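Local coordinates for protein farnesyltransferase, putative (Trypanosoma cruzi, PDB 3WCA) that probably catalyses the magnesium-dependent reductive condensation, using NAD(P)H, of two farnesyl diphosphate molecules to squalene, the first step from farnesyl diphosphate to lanosterol, at residues G125-D130 / Y176-L181; V45-E48 / M53-A56; L241-A246 / N296-F301; V220-E225 / V247-A252; P283-M288 / A313-Y318. The protein carries 1 engineered substitution. All coordinates share one frame; numbering follows the deposited sequence.

All five contacts join parts of one all-helical chain, the isoprenoid synthase fold that surrounds the bound thiodiphosphate substrate analogue. Interactions 1 and 2 touch, their centres about 13 Å apart: Met53 of helix 51-72 packs against Tyr176, Ser179 and Leu181. Across the chain's centre lie interactions 3 and 4, about 11 Å apart, which share helix 243-258; their segments alternate along the sequence. Interaction 5, on helices 274-294 and 309-318, touches interaction 2 through Val45, which packs on Phe316 and Pro283. Interaction 2 closes before any other opens, and interaction 1 follows it. The contacts thus join helices and their connections on opposite sides of the chain's centre, with interaction 5 touching the first group.

Interaction 1: residues G125-D130 / Y176-L181; sequences GKAYQD and YVSSGL
The Tyr128 ring leans against the end of helix 154-179, with Ser178 OG and Ser179 N approaching it obliquely. On the 51-72 side, Ala56 CB touches Tyr128 CD2. Tyr128 CE1 lies 3.8 Å from Ser178 OG, while the phenol oxygen reaches further: Tyr128 OH comes within 3.1 Å of Ser179 CB. With CG anti to the carbonyl carbon (chi1 -69°), the ring is carried off the flank of its helix toward these serines. Tyrosine suits a place like this, because its carbon ring can pack between helices while its hydroxyl finds a polar partner, here a weak hydrogen bond to Glu52.

Beside it, Ala127 points its methyl at the neighbouring helix, and Ala127 CB sits a tight 3.1 Å from Ser178 OG. The two small residues let the backbones come close, with their CA atoms 6.5 Å apart.

Ser179 turns its hydroxyl back on its own chain. Ser179 OG donates to Tyr176 O at 2.6 Å and accepts from Leu181 N at 3.0 Å, so one oxygen ties the last turn to the departing chain. Gly180 then leaves helical geometry with phi 96°, a conformation that glycine, lacking a CB, adopts easily. Tyr176 turns away from helix 126-147 and touches the bound substrate analogue. The contact joins two neighbouring helices of the isoprenoid synthase fold, and the chain leaves the second through a serine ST turn and a glycine with positive phi.

Interaction 2: residues V45-E48 / M53-A56; sequences VIME and MRDA
Arg54 leaves helix 51-72 toward Ile46 and Met47 of the 46-48 turn, and its aliphatic part crosses over Ile46. From CB, which points at the turn, the chain reaches CG, and Arg54 CG packs on Ile46 CG1 at 3.9 Å. The next carbon lies close to a carbonyl: Arg54 CD is 3.0 Å from Ile46 O. A bend at chi3 (78°) then swings the guanidinium past Met47. Arg54 NE has Met47 SD 3.8 Å away, the sulfur lying over one face toward the rim, whereas Ile46 O stands at the edge, near the group's plane. At the tip, Arg54 NH1 donates to the carbonyl of Leu49 and also lies 3.4 Å from Met47 O.

Arginine fits because its methylenes can pack on Ile46 while its charged end bonds a backbone carbonyl, that of Leu49; the polarisable methionine sulfur suits the flat face. Ile46 extends inward, and Ile46 CD1 approaches Arg54 O at 3.7 Å.

The short 3-10 turn links helix 40-45 to helix 51-72, whose far end carries the magnesium ligands Asp68, Glu71 and Asp72. Helix 26-38 covers the contact through Tyr32 and Leu35, and helix 274-294 packs against Val45.

Interaction 3: residues L241-A246 / N296-F301; sequences LHEAKA and NNKDVF
Lys298 and Glu243 form a salt bridge, Lys298 NZ donating to Glu243 OE2 at 3.2 Å. The ammonium meets that oxygen from above the carboxylate plane, 55° out of it, and Glu243 OE1 stays more distant from Lys298 NZ at 3.7 Å. Glu243 reaches across with CG anti to the backbone N (chi1 -160°), while the lysine chain is bent at chi2 and chi4. The aliphatic stems touch too, with Lys298 CG 4.1 Å from Glu243 CG. Long, flexible charged residues suit this outer part of the contact, where the ends can pair beside solvent. On the same turn, Asn297 OD1 accepts from Asp299 N at 2.9 Å; this Asx turn shapes the start of the 3-10 segment that carries Lys298 and Phe301.

The contact ties the first turn of helix 243-258 to the connection between helices 274-294 and 309-318, at one end of the all-helical isoprenoid synthase fold. Further in, polar gives way to packing. Ala246 points its methyl at the face of the Phe301 ring in a CH-pi contact, with CB 3.6 Å from the ring centroid and 19° off its normal. Alanine's small methyl allows the broad ring to lie close to the helix backbone, and Phe301 CZ comes 3.2 Å from Ala246 O. Phe209 meets the same phenyl ring with its plane steeply inclined, and Leu250 touches it as well.

Interaction 4: residues V220-E225 / V247-A252; sequences VFWPRE and VECLNA
Trp222 drives the six-membered end of its indole at helix 243-258, where it abuts Cys249 and Leu250. The arrangement belongs to the buried part of the helical isoprenoid synthase fold: a residue of the connection ahead of the short helix 224-227 is wedged against a long helix of the bundle. The backbones stay well apart, the CA atoms of Trp222 and Leu250 being 9.4 Å from one another, so a large side chain is needed to bridge the gap, and tryptophan has the length and the breadth for it.

Toward Cys249 the approach is by the edge. Cys249 SG lies near the indole plane, 74° off the normal of the six-membered ring of Trp222 and 4.9 Å from its centroid, a sulfur-aromatic contact. There the ring's slightly positive C-H groups would suit a polarisable sulfur. Cysteine is slim enough to stand between helix and ring, and its SG, anti to the backbone N (chi1 178°), is directed at the indole.

Leu250 is the next residue to meet the ring, obliquely and with its backbone end: Trp222 CH2 is 3.8 Å from Leu250 CA and 4.1 Å from Leu250 CB. The leucine's branched tip goes elsewhere in the core, toward Ile206 and Phe301.

At its other end the indole is held by a hydrogen bond from NE1 to the carbonyl of Ile205, so its one polar group is satisfied, while the plane of the Phe209 ring is inclined about 45° to the indole. Trp222 CE3 and Trp222 CZ3 share the sulfur almost equally, each 3.8 Å from Cys249 SG.

Interaction 5: residues P283-M288 / A313-Y318; sequences PQVMAM and ARIFHY
Val285 and Ile315 fill the space between two helices, each projecting toward the other backbone and slipping past its partner in the opposite direction. Ile315 CG2 packs on one branch of Val285, 3.6 Å from CG1 and 3.8 Å from CB. Ile315 CG1 touches the same valine methyl, so that CG1 of Val285 fits into the crook of the isoleucine chain. Beta-branched residues serve well here, since they are bulky close to the backbone and fill a hollow with few ways to move. From a different direction, Met286 CG meets the CG2 methyl of Ile315 at 4.0 Å.

The segments of helices 274-294 and 309-318 run roughly antiparallel, with 145° between their directions and axes 9.8 Å apart, a helix pair within the all-helical isoprenoid synthase bundle. Helix 274-294 is kinked at Pro283, which has no N-H to give to the preceding turn.

Met286 extends the contact toward Phe316. Bends at chi2 (-104°) and chi3 (-107°) curl its flexible chain so that the terminal methyl abuts the ring edge, Met286 CE standing 3.3 Å from Phe316 CE1. Met286 SD makes an oblique Met-aromatic contact, 5.5 Å from the centroid of the Phe316 ring. Val44 and Val45 of helix 40-45 pack on the same phenyl ring, while Thr325 and Leu329 of helix 322-338 adjoin Val285.

Interaction 1: residues G125-D130 / Y176-L181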
# COMPACT_ATOMS: atom_id res chain seq x y z
N GLY A 125 8.66 17.72 15.08
CA GLY A 125 9.70 17.34 16.01
C GLY A 125 10.91 16.85 15.24
O GLY A 125 10.80 16.43 14.09
N LYS A 126 12.07 16.91 15.88
CA LYS A 126 13.32 16.47 15.27
C LYS A 126 13.24 15.01 14.85
O LYS A 126 13.61 14.66 13.72
CB LYS A 126 14.47 16.67 16.26
CG LYS A 126 15.77 15.94 15.90
CD LYS A 126 16.49 16.59 14.74
CE LYS A 126 17.83 15.90 14.49
NZ LYS A 126 18.67 15.89 15.72
N ALA A 127 12.76 14.16 15.75
CA ALA A 127 12.64 12.73 15.48
C ALA A 127 11.68 12.38 14.33
O ALA A 127 11.92 11.42 13.59
CB ALA A 127 12.23 11.99 16.76
N TYR A 128 10.60 13.14 14.17
CA TYR A 128 9.65 12.88 13.08
C TYR A 128 10.28 13.25 11.74
O TYR A 128 10.07 12.55 10.75
CB TYR A 128 8.36 13.69 13.23
CG TYR A 128 7.47 13.28 14.38
CD1 TYR A 128 7.42 11.96 14.82
CD2 TYR A 128 6.64 14.22 15.00
CE1 TYR A 128 6.57 11.58 15.86
CE2 TYR A 128 5.79 13.85 16.03
CZ TYR A 128 5.76 12.53 16.46
OH TYR A 128 4.91 12.17 17.48
N GLN A 129 11.02 14.35 11.73
CA GLN A 129 11.67 14.82 10.51
C GLN A 129 12.66 13.79 9.99
O GLN A 129 12.71 13.55 8.79
CB GLN A 129 12.44 16.13 10.76
CG GLN A 129 11.60 17.30 11.24
CD GLN A 129 12.44 18.55 11.49
OE1 GLN A 129 13.57 18.45 11.98
NE2 GLN A 129 11.90 19.71 11.16
N ASP A 130 13.42 13.19 10.89
CA ASP A 130 14.44 12.20 10.51
C ASP A 130 13.87 10.90 9.94
O ASP A 130 14.44 10.32 9.01
CB ASP A 130 15.35 11.88 11.70
CG ASP A 130 16.19 13.09 12.15
OD1 ASP A 130 16.18 14.13 11.46
OD2 ASP A 130 16.86 12.97 13.20
N TYR A 176 5.29 5.85 15.24
CA TYR A 176 4.50 5.43 16.40
C TYR A 176 5.37 5.38 17.66
O TYR A 176 4.96 5.82 18.73
CB TYR A 176 3.89 4.02 16.21
CG TYR A 176 2.94 3.83 15.03
CD1 TYR A 176 2.35 4.90 14.37
CD2 TYR A 176 2.62 2.54 14.59
CE1 TYR A 176 1.47 4.70 13.29
CE2 TYR A 176 1.75 2.32 13.53
CZ TYR A 176 1.18 3.40 12.88
OH TYR A 176 0.33 3.16 11.82
N VAL A 177 6.56 4.81 17.52
CA VAL A 177 7.48 4.70 18.65
C VAL A 177 7.97 6.09 19.08
O VAL A 177 7.90 6.45 20.25
CB VAL A 177 8.70 3.84 18.28
CG1 VAL A 177 9.72 3.85 19.41
CG2 VAL A 177 8.25 2.42 18.00
N SER A 178 8.44 6.85 18.11
CA SER A 178 8.94 8.19 18.37
C SER A 178 7.92 9.06 19.10
O SER A 178 8.29 9.94 19.87
CB SER A 178 9.34 8.85 17.05
OG SER A 178 9.83 10.15 17.26
N SER A 179 6.64 8.81 18.84
CA SER A 179 5.57 9.58 19.45
C SER A 179 5.33 9.21 20.91
O SER A 179 4.78 10.00 21.68
CB SER A 179 4.26 9.35 18.70
OG SER A 179 3.70 8.09 19.04
N GLY A 180 5.71 7.99 21.27
CA GLY A 180 5.50 7.52 22.63
C GLY A 180 4.23 6.70 22.74
O GLY A 180 4.07 5.91 23.68
N LEU A 181 3.32 6.86 21.77
CA LEU A 181 2.05 6.14 21.76
C LEU A 181 2.21 4.63 21.81
O LEU A 181 1.39 3.94 22.41
CB LEU A 181 1.21 6.53 20.53
CG LEU A 181 0.64 7.96 20.51
CD1 LEU A 181 -0.19 8.17 19.25
CD2 LEU A 181 -0.21 8.18 21.76

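Interaction 2: residues V45-E48 / M53-A56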
# COMPACT_ATOMS: atom_id res chain seq x y z
N VAL A 45 -8.91 7.66 6.69
CA VAL A 45 -8.30 6.84 7.72
C VAL A 45 -7.35 7.63 8.60
O VAL A 45 -7.29 7.40 9.81
CB VAL A 45 -7.53 5.67 7.09
CG1 VAL A 45 -7.05 4.73 8.18
CG2 VAL A 45 -8.44 4.93 6.12
N ILE A 46 -6.60 8.55 8.01
CA ILE A 46 -5.65 9.34 8.76
C ILE A 46 -6.33 10.14 9.88
O ILE A 46 -5.70 10.48 10.87
CB ILE A 46 -4.87 10.30 7.83
CG1 ILE A 46 -3.59 10.76 8.52
CG2 ILE A 46 -5.74 11.50 7.44
CD1 ILE A 46 -2.80 11.79 7.72
N MET A 47 -7.63 10.41 9.74
CA MET A 47 -8.35 11.17 10.75
C MET A 47 -8.51 10.43 12.07
O MET A 47 -8.88 11.03 13.07
CB MET A 47 -9.71 11.60 10.21
CG MET A 47 -9.63 12.60 9.05
SD MET A 47 -8.62 14.07 9.47
CE MET A 47 -8.03 14.57 7.84
N GLU A 48 -8.23 9.13 12.06
CA GLU A 48 -8.30 8.29 13.25
C GLU A 48 -7.17 8.67 14.22
O GLU A 48 -7.26 8.45 15.43
CB GLU A 48 -8.12 6.82 12.89
CG GLU A 48 -9.26 6.17 12.10
CD GLU A 48 -10.60 6.28 12.80
OE1 GLU A 48 -10.63 6.28 14.05
OE2 GLU A 48 -11.64 6.35 12.11
N MET A 53 0.33 13.22 15.90
CA MET A 53 0.76 12.09 15.10
C MET A 53 0.22 12.30 13.69
O MET A 53 0.90 12.03 12.70
CB MET A 53 0.18 10.80 15.68
CG MET A 53 0.44 9.54 14.87
SD MET A 53 2.11 8.93 15.06
CE MET A 53 1.86 7.73 16.37
N ARG A 54 -1.00 12.81 13.62
CA ARG A 54 -1.68 13.03 12.35
C ARG A 54 -0.96 13.99 11.44
O ARG A 54 -0.90 13.78 10.22
CB ARG A 54 -3.10 13.50 12.62
CG ARG A 54 -4.04 13.26 11.46
CD ARG A 54 -5.48 13.25 11.93
NE ARG A 54 -5.98 14.60 12.15
CZ ARG A 54 -6.88 14.92 13.07
NH1 ARG A 54 -7.38 14.00 13.88
NH2 ARG A 54 -7.28 16.18 13.19
N ASP A 55 -0.42 15.07 12.02
CA ASP A 55 0.30 16.06 11.23
C ASP A 55 1.55 15.41 10.65
O ASP A 55 1.85 15.58 9.47
CB ASP A 55 0.72 17.26 12.08
CG ASP A 55 -0.46 18.07 12.58
OD1 ASP A 55 -1.45 18.22 11.83
OD2 ASP A 55 -0.39 18.58 13.73
N ALA A 56 2.27 14.67 11.48
CA ALA A 56 3.50 14.01 11.04
C ALA A 56 3.21 13.00 9.93
O ALA A 56 3.91 12.95 8.92
CB ALA A 56 4.16 13.33 12.22

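Interaction 3: residues L241-A246 / N296-F301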
# COMPACT_ATOMS: atom_id res chain seq x y z
N LEU A 241 -11.12 -15.32 -24.33
CA LEU A 241 -10.51 -16.53 -24.87
C LEU A 241 -9.61 -17.24 -23.85
O LEU A 241 -9.66 -18.46 -23.72
CB LEU A 241 -9.69 -16.18 -26.13
CG LEU A 241 -8.72 -17.22 -26.71
CD1 LEU A 241 -9.49 -18.49 -27.08
CD2 LEU A 241 -8.02 -16.65 -27.93
N HIS A 242 -8.81 -16.47 -23.12
CA HIS A 242 -7.89 -17.04 -22.14
C HIS A 242 -8.35 -16.83 -20.71
O HIS A 242 -7.55 -16.82 -19.78
CB HIS A 242 -6.52 -16.40 -22.31
CG HIS A 242 -6.01 -16.48 -23.72
ND1 HIS A 242 -5.77 -17.68 -24.35
CD2 HIS A 242 -5.71 -15.51 -24.61
CE1 HIS A 242 -5.34 -17.44 -25.58
NE2 HIS A 242 -5.29 -16.14 -25.76
N GLU A 243 -9.66 -16.68 -20.55
CA GLU A 243 -10.28 -16.47 -19.26
C GLU A 243 -9.84 -17.46 -18.19
O GLU A 243 -9.66 -17.09 -17.03
CB GLU A 243 -11.79 -16.53 -19.43
CG GLU A 243 -12.58 -15.89 -18.34
CD GLU A 243 -14.06 -15.83 -18.70
OE1 GLU A 243 -14.72 -16.90 -18.71
OE2 GLU A 243 -14.54 -14.71 -19.01
N ALA A 244 -9.67 -18.73 -18.56
CA ALA A 244 -9.28 -19.75 -17.59
C ALA A 244 -7.88 -19.54 -17.05
O ALA A 244 -7.66 -19.65 -15.85
CB ALA A 244 -9.39 -21.15 -18.21
N LYS A 245 -6.94 -19.25 -17.93
CA LYS A 245 -5.56 -19.02 -17.51
C LYS A 245 -5.43 -17.71 -16.74
O LYS A 245 -4.64 -17.61 -15.81
CB LYS A 245 -4.62 -18.98 -18.72
CG LYS A 245 -4.30 -20.35 -19.33
CD LYS A 245 -3.67 -21.28 -18.30
CE LYS A 245 -3.14 -22.55 -18.93
NZ LYS A 245 -1.98 -22.28 -19.84
N ALA A 246 -6.22 -16.71 -17.11
CA ALA A 246 -6.14 -15.43 -16.40
C ALA A 246 -6.56 -15.66 -14.94
O ALA A 246 -5.86 -15.24 -14.01
CB ALA A 246 -7.05 -14.39 -17.07
N ASN A 296 -10.59 -15.59 -7.54
CA ASN A 296 -11.37 -16.43 -8.43
C ASN A 296 -12.48 -15.63 -9.12
O ASN A 296 -13.52 -16.18 -9.46
CB ASN A 296 -11.97 -17.59 -7.63
CG ASN A 296 -12.22 -18.84 -8.48
OD1 ASN A 296 -11.51 -19.09 -9.44
ND2 ASN A 296 -13.21 -19.63 -8.10
N ASN A 297 -12.24 -14.34 -9.33
CA ASN A 297 -13.24 -13.46 -9.96
C ASN A 297 -12.75 -12.98 -11.31
O ASN A 297 -11.86 -12.14 -11.38
CB ASN A 297 -13.50 -12.24 -9.06
CG ASN A 297 -14.63 -11.36 -9.58
OD1 ASN A 297 -15.12 -11.54 -10.70
ND2 ASN A 297 -15.05 -10.39 -8.76
N LYS A 298 -13.34 -13.49 -12.39
CA LYS A 298 -12.88 -13.09 -13.71
C LYS A 298 -13.21 -11.65 -14.11
O LYS A 298 -12.71 -11.14 -15.11
CB LYS A 298 -13.37 -14.10 -14.77
CG LYS A 298 -14.58 -13.68 -15.57
CD LYS A 298 -15.86 -13.92 -14.83
CE LYS A 298 -17.04 -13.71 -15.76
NZ LYS A 298 -16.97 -14.62 -16.93
N ASP A 299 -14.03 -10.99 -13.30
CA ASP A 299 -14.41 -9.60 -13.58
C ASP A 299 -13.19 -8.71 -13.41
O ASP A 299 -13.13 -7.61 -13.95
CB ASP A 299 -15.51 -9.13 -12.62
CG ASP A 299 -16.86 -9.76 -12.92
OD1 ASP A 299 -17.07 -10.18 -14.07
OD2 ASP A 299 -17.72 -9.82 -12.01
N VAL A 300 -12.23 -9.19 -12.64
CA VAL A 300 -10.99 -8.46 -12.39
C VAL A 300 -10.29 -8.08 -13.70
O VAL A 300 -9.56 -7.09 -13.76
CB VAL A 300 -10.03 -9.32 -11.52
CG1 VAL A 300 -8.63 -8.73 -11.50
CG2 VAL A 300 -10.58 -9.44 -10.09
N PHE A 301 -10.53 -8.85 -14.75
CA PHE A 301 -9.85 -8.58 -16.01
C PHE A 301 -10.53 -7.62 -16.98
O PHE A 301 -10.10 -7.48 -18.12
CB PHE A 301 -9.50 -9.90 -16.68
CG PHE A 301 -8.51 -10.72 -15.89
CD1 PHE A 301 -7.18 -10.33 -15.81
CD2 PHE A 301 -8.92 -11.83 -15.16
CE1 PHE A 301 -6.28 -11.04 -15.01
CE2 PHE A 301 -8.03 -12.54 -14.36
CZ PHE A 301 -6.71 -12.15 -14.28

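Interaction 4: residues V220-E225 / V247-A252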
# COMPACT_ATOMS: atom_id res chain seq x y z
N VAL A 220 2.79 -2.65 -15.69
CA VAL A 220 2.73 -4.05 -15.27
C VAL A 220 3.53 -4.28 -14.00
O VAL A 220 4.70 -3.89 -13.90
CB VAL A 220 3.28 -4.98 -16.37
CG1 VAL A 220 3.44 -6.39 -15.81
CG2 VAL A 220 2.33 -4.99 -17.55
N PHE A 221 2.90 -4.95 -13.03
CA PHE A 221 3.53 -5.24 -11.76
C PHE A 221 3.56 -6.73 -11.45
O PHE A 221 4.46 -7.20 -10.77
CB PHE A 221 2.81 -4.48 -10.64
CG PHE A 221 2.84 -2.99 -10.81
CD1 PHE A 221 4.00 -2.28 -10.52
CD2 PHE A 221 1.74 -2.31 -11.30
CE1 PHE A 221 4.06 -0.89 -10.72
CE2 PHE A 221 1.78 -0.92 -11.51
CZ PHE A 221 2.95 -0.21 -11.22
N TRP A 222 2.58 -7.47 -11.94
CA TRP A 222 2.56 -8.90 -11.70
C TRP A 222 3.92 -9.44 -12.19
O TRP A 222 4.35 -9.12 -13.30
CB TRP A 222 1.40 -9.54 -12.47
CG TRP A 222 0.03 -9.20 -11.93
CD1 TRP A 222 -0.31 -8.09 -11.19
CD2 TRP A 222 -1.17 -9.96 -12.09
NE1 TRP A 222 -1.66 -8.12 -10.89
CE2 TRP A 222 -2.21 -9.25 -11.43
CE3 TRP A 222 -1.48 -11.17 -12.74
CZ2 TRP A 222 -3.53 -9.72 -11.40
CZ3 TRP A 222 -2.80 -11.63 -12.70
CH2 TRP A 222 -3.81 -10.90 -12.04
N PRO A 223 4.61 -10.23 -11.35
CA PRO A 223 5.92 -10.79 -11.72
C PRO A 223 5.88 -11.89 -12.78
O PRO A 223 5.07 -12.81 -12.71
CB PRO A 223 6.45 -11.30 -10.39
CG PRO A 223 5.20 -11.80 -9.74
CD PRO A 223 4.22 -10.68 -10.00
N ARG A 224 6.77 -11.78 -13.76
CA ARG A 224 6.85 -12.78 -14.82
C ARG A 224 6.98 -14.17 -14.20
O ARG A 224 6.33 -15.12 -14.64
CB ARG A 224 8.07 -12.49 -15.71
CG ARG A 224 8.35 -13.56 -16.76
CD ARG A 224 9.63 -13.26 -17.52
NE ARG A 224 9.49 -12.08 -18.36
CZ ARG A 224 8.89 -12.08 -19.54
NH1 ARG A 224 8.38 -13.20 -20.03
NH2 ARG A 224 8.78 -10.95 -20.23
N GLU A 225 7.80 -14.29 -13.17
CA GLU A 225 7.99 -15.58 -12.52
C GLU A 225 6.66 -16.24 -12.21
O GLU A 225 6.56 -17.46 -12.22
CB GLU A 225 8.80 -15.42 -11.22
CG GLU A 225 9.27 -16.76 -10.67
CD GLU A 225 9.98 -16.65 -9.33
OE1 GLU A 225 10.68 -15.64 -9.10
OE2 GLU A 225 9.85 -17.58 -8.50
N VAL A 247 -7.68 -16.35 -14.76
CA VAL A 247 -8.18 -16.63 -13.42
C VAL A 247 -7.23 -17.48 -12.59
O VAL A 247 -7.07 -17.22 -11.40
CB VAL A 247 -9.58 -17.30 -13.50
CG1 VAL A 247 -9.96 -17.93 -12.17
CG2 VAL A 247 -10.60 -16.25 -13.87
N GLU A 248 -6.58 -18.47 -13.20
CA GLU A 248 -5.63 -19.31 -12.47
C GLU A 248 -4.43 -18.49 -12.03
O GLU A 248 -3.86 -18.72 -10.96
CB GLU A 248 -5.16 -20.49 -13.33
CG GLU A 248 -6.23 -21.56 -13.58
CD GLU A 248 -5.73 -22.76 -14.39
OE1 GLU A 248 -6.53 -23.70 -14.59
OE2 GLU A 248 -4.55 -22.77 -14.82
N CYS A 249 -4.02 -17.55 -12.86
CA CYS A 249 -2.88 -16.70 -12.53
C CYS A 249 -3.34 -15.70 -11.45
O CYS A 249 -2.61 -15.44 -10.50
CB CYS A 249 -2.39 -15.97 -13.77
SG CYS A 249 -1.03 -14.86 -13.44
N LEU A 250 -4.54 -15.15 -11.61
CA LEU A 250 -5.11 -14.23 -10.63
C LEU A 250 -5.12 -14.95 -9.29
O LEU A 250 -4.74 -14.37 -8.26
CB LEU A 250 -6.54 -13.85 -11.01
CG LEU A 250 -7.46 -13.33 -9.88
CD1 LEU A 250 -6.84 -12.07 -9.27
CD2 LEU A 250 -8.86 -13.01 -10.44
N ASN A 251 -5.53 -16.21 -9.29
CA ASN A 251 -5.57 -16.97 -8.04
C ASN A 251 -4.20 -17.21 -7.44
O ASN A 251 -4.05 -17.27 -6.22
CB ASN A 251 -6.31 -18.30 -8.23
CG ASN A 251 -7.79 -18.10 -8.43
OD1 ASN A 251 -8.32 -17.02 -8.13
ND2 ASN A 251 -8.48 -19.12 -8.94
N ALA A 252 -3.19 -17.33 -8.29
CA ALA A 252 -1.82 -17.55 -7.82
C ALA A 252 -1.32 -16.25 -7.21
O ALA A 252 -0.49 -16.26 -6.30
CB ALA A 252 -0.91 -17.97 -8.97

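Interaction 5: residues P283-M288 / A313-Y318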
# COMPACT_ATOMS: atom_id res chain seq x y z
N PRO A 283 -7.14 -0.16 6.99
CA PRO A 283 -6.69 -0.47 5.64
C PRO A 283 -6.45 -1.98 5.45
O PRO A 283 -6.71 -2.53 4.38
CB PRO A 283 -5.40 0.35 5.51
CG PRO A 283 -5.68 1.54 6.45
CD PRO A 283 -6.24 0.80 7.64
N GLN A 284 -5.97 -2.65 6.50
CA GLN A 284 -5.72 -4.08 6.41
C GLN A 284 -7.04 -4.83 6.24
O GLN A 284 -7.15 -5.72 5.40
CB GLN A 284 -4.99 -4.60 7.65
CG GLN A 284 -3.58 -4.00 7.88
CD GLN A 284 -2.63 -4.26 6.73
OE1 GLN A 284 -2.68 -5.32 6.10
NE2 GLN A 284 -1.76 -3.31 6.46
N VAL A 285 -8.05 -4.49 7.04
CA VAL A 285 -9.33 -5.17 6.92
C VAL A 285 -9.95 -4.92 5.53
O VAL A 285 -10.55 -5.81 4.93
CB VAL A 285 -10.30 -4.72 8.02
CG1 VAL A 285 -11.67 -5.36 7.81
CG2 VAL A 285 -9.75 -5.11 9.39
N MET A 286 -9.78 -3.70 5.01
CA MET A 286 -10.29 -3.35 3.69
C MET A 286 -9.58 -4.16 2.60
O MET A 286 -10.19 -4.57 1.61
CB MET A 286 -10.04 -1.88 3.41
CG MET A 286 -10.65 -0.98 4.44
SD MET A 286 -12.10 -0.26 3.76
CE MET A 286 -11.44 1.39 3.53
N ALA A 287 -8.28 -4.37 2.78
CA ALA A 287 -7.49 -5.13 1.82
C ALA A 287 -7.97 -6.57 1.78
O ALA A 287 -8.10 -7.16 0.71
CB ALA A 287 -6.01 -5.06 2.19
N MET A 288 -8.23 -7.15 2.95
CA MET A 288 -8.69 -8.53 3.00
C MET A 288 -10.08 -8.65 2.38
O MET A 288 -10.39 -9.68 1.76
CB MET A 288 -8.70 -9.06 4.44
CG MET A 288 -9.06 -10.54 4.54
SD MET A 288 -7.83 -11.70 3.83
CE MET A 288 -6.69 -11.70 5.12
N ALA A 313 -18.26 1.27 5.49
CA ALA A 313 -18.70 1.96 6.70
C ALA A 313 -18.62 1.01 7.88
O ALA A 313 -18.17 1.39 8.96
CB ALA A 313 -20.13 2.50 6.53
N ARG A 314 -19.04 -0.23 7.68
CA ARG A 314 -19.03 -1.21 8.75
C ARG A 314 -17.60 -1.49 9.20
O ARG A 314 -17.34 -1.60 10.40
CB ARG A 314 -19.68 -2.52 8.29
CG ARG A 314 -19.90 -3.55 9.39
CD ARG A 314 -20.38 -4.89 8.82
NE ARG A 314 -21.53 -4.70 7.94
CZ ARG A 314 -21.59 -5.10 6.67
NH1 ARG A 314 -20.56 -5.73 6.10
NH2 ARG A 314 -22.68 -4.87 5.96
N ILE A 315 -16.69 -1.61 8.25
CA ILE A 315 -15.29 -1.87 8.58
C ILE A 315 -14.72 -0.69 9.38
O ILE A 315 -14.05 -0.88 10.39
CB ILE A 315 -14.45 -2.09 7.30
CG1 ILE A 315 -14.81 -3.46 6.70
CG2 ILE A 315 -12.94 -1.95 7.62
CD1 ILE A 315 -14.22 -3.74 5.32
N PHE A 316 -15.00 0.53 8.94
CA PHE A 316 -14.53 1.69 9.65
C PHE A 316 -15.10 1.74 11.07
O PHE A 316 -14.42 2.16 12.02
CB PHE A 316 -14.92 2.97 8.92
CG PHE A 316 -13.85 3.48 7.99
CD1 PHE A 316 -13.67 2.91 6.73
CD2 PHE A 316 -13.02 4.53 8.38
CE1 PHE A 316 -12.68 3.38 5.87
CE2 PHE A 316 -12.03 5.01 7.53
CZ PHE A 316 -11.86 4.43 6.27
N HIS A 317 -16.34 1.30 11.22
CA HIS A 317 -16.99 1.33 12.51
C HIS A 317 -16.46 0.38 13.57
O HIS A 317 -16.26 0.79 14.71
CB HIS A 317 -18.49 1.08 12.37
CG HIS A 317 -19.20 1.10 13.69
ND1 HIS A 317 -19.51 2.27 14.35
CD2 HIS A 317 -19.55 0.09 14.53
CE1 HIS A 317 -20.01 1.98 15.54
NE2 HIS A 317 -20.05 0.67 15.67
N TYR A 318 -16.23 -0.87 13.20
CA TYR A 318 -15.78 -1.87 14.15
C TYR A 318 -14.29 -2.11 14.34
O TYR A 318 -13.90 -2.71 15.34
CB TYR A 318 -16.45 -3.21 13.85
CG TYR A 318 -17.93 -3.24 14.17
CD1 TYR A 318 -18.37 -3.46 15.47
CD2 TYR A 318 -18.88 -3.04 13.17
CE1 TYR A 318 -19.74 -3.47 15.77
CE2 TYR A 318 -20.24 -3.05 13.46
CZ TYR A 318 -20.66 -3.27 14.76
OH TYR A 318 -22.01 -3.28 15.05